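Local coordinates for protein EvdO2 (PDB 4XAB) that probably acts as a metal-dependent oxygenase of the phytanoyl-CoA dioxygenase family, carrying out oxidative ring closure in orthosomycin antibiotic biosynthesis, at residues D43-R48 with E79-E84. Sequence-based numbering, arbitrary orientation.
Sequences DRLFVR and EKYVPE
With CG turned anti to its own carbonyl carbon (chi1 -82°), Leu45, in the last turn of helix 32-45, brings its forked end up against Tyr81 and Val82, and on the other side Val82 presents CG2, also anti to its carbonyl carbon, to meet it. Leu45 CD2 does most of the touching, lying 4.0 Å from both Tyr81 CB and Val82 CG2, so that it rests against both neighbours in the loop. The leucine branch point joins in, since Leu45 CG comes within 4.1 Å of Val82 CG2. These are ordinary van der Waals distances between apolar groups, and the joint buries about 102 Å² in all.

Leucine suits the helix end because its long, forked chain can span backbones whose nearest CA atoms, Leu45 CA and Tyr81 CA, are 8.1 Å apart. The shorter Val82, branched at CB, offers a methyl close to its own backbone. Tyr81 contributes chiefly its CB; its ring stands obliquely to the leucine methyl, and the residue as a whole is exposed. Outside the two segments, Ile75 of strand 74-76 touches both Leu45 and Tyr81, while Pro78 also packs on Leu45. The next residue, Phe46, leaves the helical conformation and is buried against Ile75, Ala115 and Leu117.

The contact is thus plain apolar packing that joins the C-terminal end of a helix to the loop between strand 74-76 and helix 89-102, at the periphery of the double-stranded beta-helix fold of the cupin clan.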
ATOM      1  N   ASP A  43     -15.250  -4.228   8.893  1.00 29.65           N
ATOM      2  CA  ASP A  43     -16.705  -4.033   8.919  1.00 32.92           C
ATOM      3  C   ASP A  43     -17.098  -2.892   9.860  1.00 34.45           C
ATOM      4  O   ASP A  43     -18.094  -2.188   9.638  1.00 35.17           O
ATOM      5  CB  ASP A  43     -17.421  -5.321   9.349  1.00 36.03           C
ATOM      6  CG  ASP A  43     -17.526  -6.345   8.226  1.00 42.03           C
ATOM      7  OD1 ASP A  43     -17.311  -5.981   7.049  1.00 40.89           O
ATOM      8  OD2 ASP A  43     -17.846  -7.516   8.524  1.00 38.58           O
ATOM      9  N   ARG A  44     -16.311  -2.729  10.921  1.00 29.04           N
ATOM     10  CA  ARG A  44     -16.568  -1.698  11.918  1.00 30.52           C
ATOM     11  C   ARG A  44     -15.794  -0.411  11.634  1.00 38.31           C
ATOM     12  O   ARG A  44     -16.285   0.681  11.916  1.00 32.81           O
ATOM     13  CB  ARG A  44     -16.236  -2.219  13.319  1.00 40.62           C
ATOM     14  CG  ARG A  44     -16.532  -1.222  14.433  1.00 51.97           C
ATOM     15  CD  ARG A  44     -17.966  -0.693  14.360  1.00 57.01           C
ATOM     16  NE  ARG A  44     -18.875  -1.448  15.217  1.00 58.70           N
ATOM     17  CZ  ARG A  44     -19.063  -1.194  16.508  1.00 61.74           C
ATOM     18  NH1 ARG A  44     -18.400  -0.204  17.091  1.00 63.90           N
ATOM     19  NH2 ARG A  44     -19.911  -1.930  17.219  1.00 61.94           N
ATOM     20  N   LEU A  45     -14.593  -0.537  11.070  1.00 34.62           N
ATOM     21  CA  LEU A  45     -13.781   0.631  10.717  1.00 32.34           C
ATOM     22  C   LEU A  45     -14.388   1.409   9.560  1.00 29.80           C
ATOM     23  O   LEU A  45     -14.338   2.642   9.525  1.00 31.82           O
ATOM     24  CB  LEU A  45     -12.362   0.213  10.334  1.00 30.61           C
ATOM     25  CG  LEU A  45     -11.333  -0.052  11.427  1.00 36.79           C
ATOM     26  CD1 LEU A  45     -10.039  -0.548  10.794  1.00 32.58           C
ATOM     27  CD2 LEU A  45     -11.097   1.212  12.245  1.00 39.56           C
ATOM     28  N   PHE A  46     -14.951   0.671   8.608  1.00 27.04           N
ATOM     29  CA  PHE A  46     -15.466   1.246   7.378  1.00 24.09           C
ATOM     30  C   PHE A  46     -16.973   1.063   7.285  1.00 28.13           C
ATOM     31  O   PHE A  46     -17.460   0.176   6.583  1.00 31.02           O
ATOM     32  CB  PHE A  46     -14.801   0.604   6.164  1.00 25.10           C
ATOM     33  CG  PHE A  46     -13.365   0.997   5.982  1.00 25.16           C
ATOM     34  CD1 PHE A  46     -13.039   2.203   5.379  1.00 23.62           C
ATOM     35  CD2 PHE A  46     -12.341   0.156   6.397  1.00 26.09           C
ATOM     36  CE1 PHE A  46     -11.713   2.570   5.201  1.00 29.11           C
ATOM     37  CE2 PHE A  46     -11.014   0.522   6.218  1.00 24.57           C
ATOM     38  CZ  PHE A  46     -10.705   1.730   5.625  1.00 30.38           C
ATOM     39  N   VAL A  47     -17.707   1.911   7.982  1.00 25.30           N
ATOM     40  CA  VAL A  47     -19.156   1.792   7.986  1.00 25.69           C
ATOM     41  C   VAL A  47     -19.753   2.451   6.761  1.00 28.30           C
ATOM     42  O   VAL A  47     -19.576   3.648   6.551  1.00 26.19           O
ATOM     43  CB  VAL A  47     -19.767   2.420   9.236  1.00 27.11           C
ATOM     44  CG1 VAL A  47     -21.279   2.362   9.154  1.00 27.62           C
ATOM     45  CG2 VAL A  47     -19.268   1.691  10.469  1.00 27.60           C
ATOM     46  N   ARG A  48     -20.456   1.669   5.945  1.00 25.09           N
ATOM     47  CA  ARG A  48     -21.190   2.254   4.836  1.00 25.30           C
ATOM     48  C   ARG A  48     -22.503   2.812   5.380  1.00 26.27           C
ATOM     49  O   ARG A  48     -23.301   2.086   5.957  1.00 26.45           O
ATOM     50  CB  ARG A  48     -21.435   1.228   3.726  1.00 24.71           C
ATOM     51  CG  ARG A  48     -21.365   1.845   2.350  1.00 36.44           C
ATOM     52  CD  ARG A  48     -22.566   1.497   1.525  1.00 37.62           C
ATOM     53  NE  ARG A  48     -22.370   0.268   0.771  1.00 45.01           N
ATOM     54  CZ  ARG A  48     -22.381   0.208  -0.555  1.00 56.86           C
ATOM     55  NH1 ARG A  48     -22.584   1.313  -1.266  1.00 53.31           N
ATOM     56  NH2 ARG A  48     -22.197  -0.954  -1.171  1.00 62.01           N
ATOM     57  N   GLU A  79      -4.385   1.318  13.611  1.00 31.59           N
ATOM     58  CA  GLU A  79      -3.993   0.730  14.882  1.00 33.67           C
ATOM     59  C   GLU A  79      -4.304   1.656  16.063  1.00 45.38           C
ATOM     60  O   GLU A  79      -4.265   1.227  17.214  1.00 50.13           O
ATOM     61  CB  GLU A  79      -2.501   0.374  14.865  1.00 35.01           C
ATOM     62  CG  GLU A  79      -1.563   1.550  14.624  1.00 36.80           C
ATOM     63  CD  GLU A  79      -1.203   1.721  13.156  1.00 31.42           C
ATOM     64  OE1 GLU A  79      -2.011   1.324  12.294  1.00 31.52           O
ATOM     65  OE2 GLU A  79      -0.114   2.262  12.869  1.00 30.87           O
ATOM     66  N   LYS A  80      -4.610   2.921  15.779  1.00 48.42           N
ATOM     67  CA  LYS A  80      -5.077   3.842  16.814  1.00 50.57           C
ATOM     68  C   LYS A  80      -6.461   3.432  17.313  1.00 47.72           C
ATOM     69  O   LYS A  80      -6.752   3.504  18.506  1.00 51.09           O
ATOM     70  CB  LYS A  80      -5.135   5.279  16.293  1.00 50.60           C
ATOM     71  CG  LYS A  80      -3.796   5.907  15.961  1.00 54.09           C
ATOM     72  CD  LYS A  80      -4.002   7.326  15.434  1.00 60.10           C
ATOM     73  CE  LYS A  80      -2.689   7.991  15.050  1.00 62.37           C
ATOM     74  NZ  LYS A  80      -2.920   9.304  14.377  1.00 66.57           N
ATOM     75  N   TYR A  81      -7.309   3.003  16.383  1.00 44.58           N
ATOM     76  CA  TYR A  81      -8.678   2.623  16.703  1.00 46.09           C
ATOM     77  C   TYR A  81      -8.767   1.144  17.047  1.00 50.28           C
ATOM     78  O   TYR A  81      -9.576   0.735  17.876  1.00 49.37           O
ATOM     79  CB  TYR A  81      -9.607   2.955  15.532  1.00 46.43           C
ATOM     80  CG  TYR A  81      -9.479   4.382  15.051  1.00 49.64           C
ATOM     81  CD1 TYR A  81      -9.994   5.438  15.795  1.00 55.96           C
ATOM     82  CD2 TYR A  81      -8.839   4.675  13.855  1.00 52.34           C
ATOM     83  CE1 TYR A  81      -9.873   6.745  15.360  1.00 59.76           C
ATOM     84  CE2 TYR A  81      -8.716   5.979  13.411  1.00 62.11           C
ATOM     85  CZ  TYR A  81      -9.234   7.011  14.166  1.00 63.27           C
ATOM     86  OH  TYR A  81      -9.111   8.308  13.720  1.00 65.85           O
ATOM     87  N   VAL A  82      -7.937   0.341  16.392  1.00 52.13           N
ATOM     88  CA  VAL A  82      -7.881  -1.087  16.669  1.00 51.30           C
ATOM     89  C   VAL A  82      -6.456  -1.452  17.068  1.00 55.25           C
ATOM     90  O   VAL A  82      -5.667  -1.904  16.236  1.00 48.50           O
ATOM     91  CB  VAL A  82      -8.329  -1.929  15.454  1.00 46.47           C
ATOM     92  CG1 VAL A  82      -8.417  -3.404  15.823  1.00 46.29           C
ATOM     93  CG2 VAL A  82      -9.664  -1.434  14.930  1.00 41.33           C
ATOM     94  N   PRO A  83      -6.125  -1.256  18.354  1.00 64.18           N
ATOM     95  CA  PRO A  83      -4.772  -1.496  18.866  1.00 64.40           C
ATOM     96  C   PRO A  83      -4.486  -2.983  19.027  1.00 67.88           C
ATOM     97  O   PRO A  83      -3.383  -3.370  19.415  1.00 74.55           O
ATOM     98  CB  PRO A  83      -4.772  -0.777  20.218  1.00 67.14           C
ATOM     99  CG  PRO A  83      -6.225  -0.591  20.590  1.00 68.29           C
ATOM    100  CD  PRO A  83      -7.090  -1.015  19.439  1.00 66.28           C
ATOM    101  N   GLU A  84      -5.482  -3.804  18.719  1.00 61.08           N
ATOM    102  CA  GLU A  84      -5.305  -5.244  18.675  1.00 57.36           C
ATOM    103  C   GLU A  84      -4.482  -5.620  17.446  1.00 51.95           C
ATOM    104  O   GLU A  84      -3.972  -6.733  17.346  1.00 53.46           O
ATOM    105  CB  GLU A  84      -6.664  -5.945  18.649  1.00 58.77           C
TER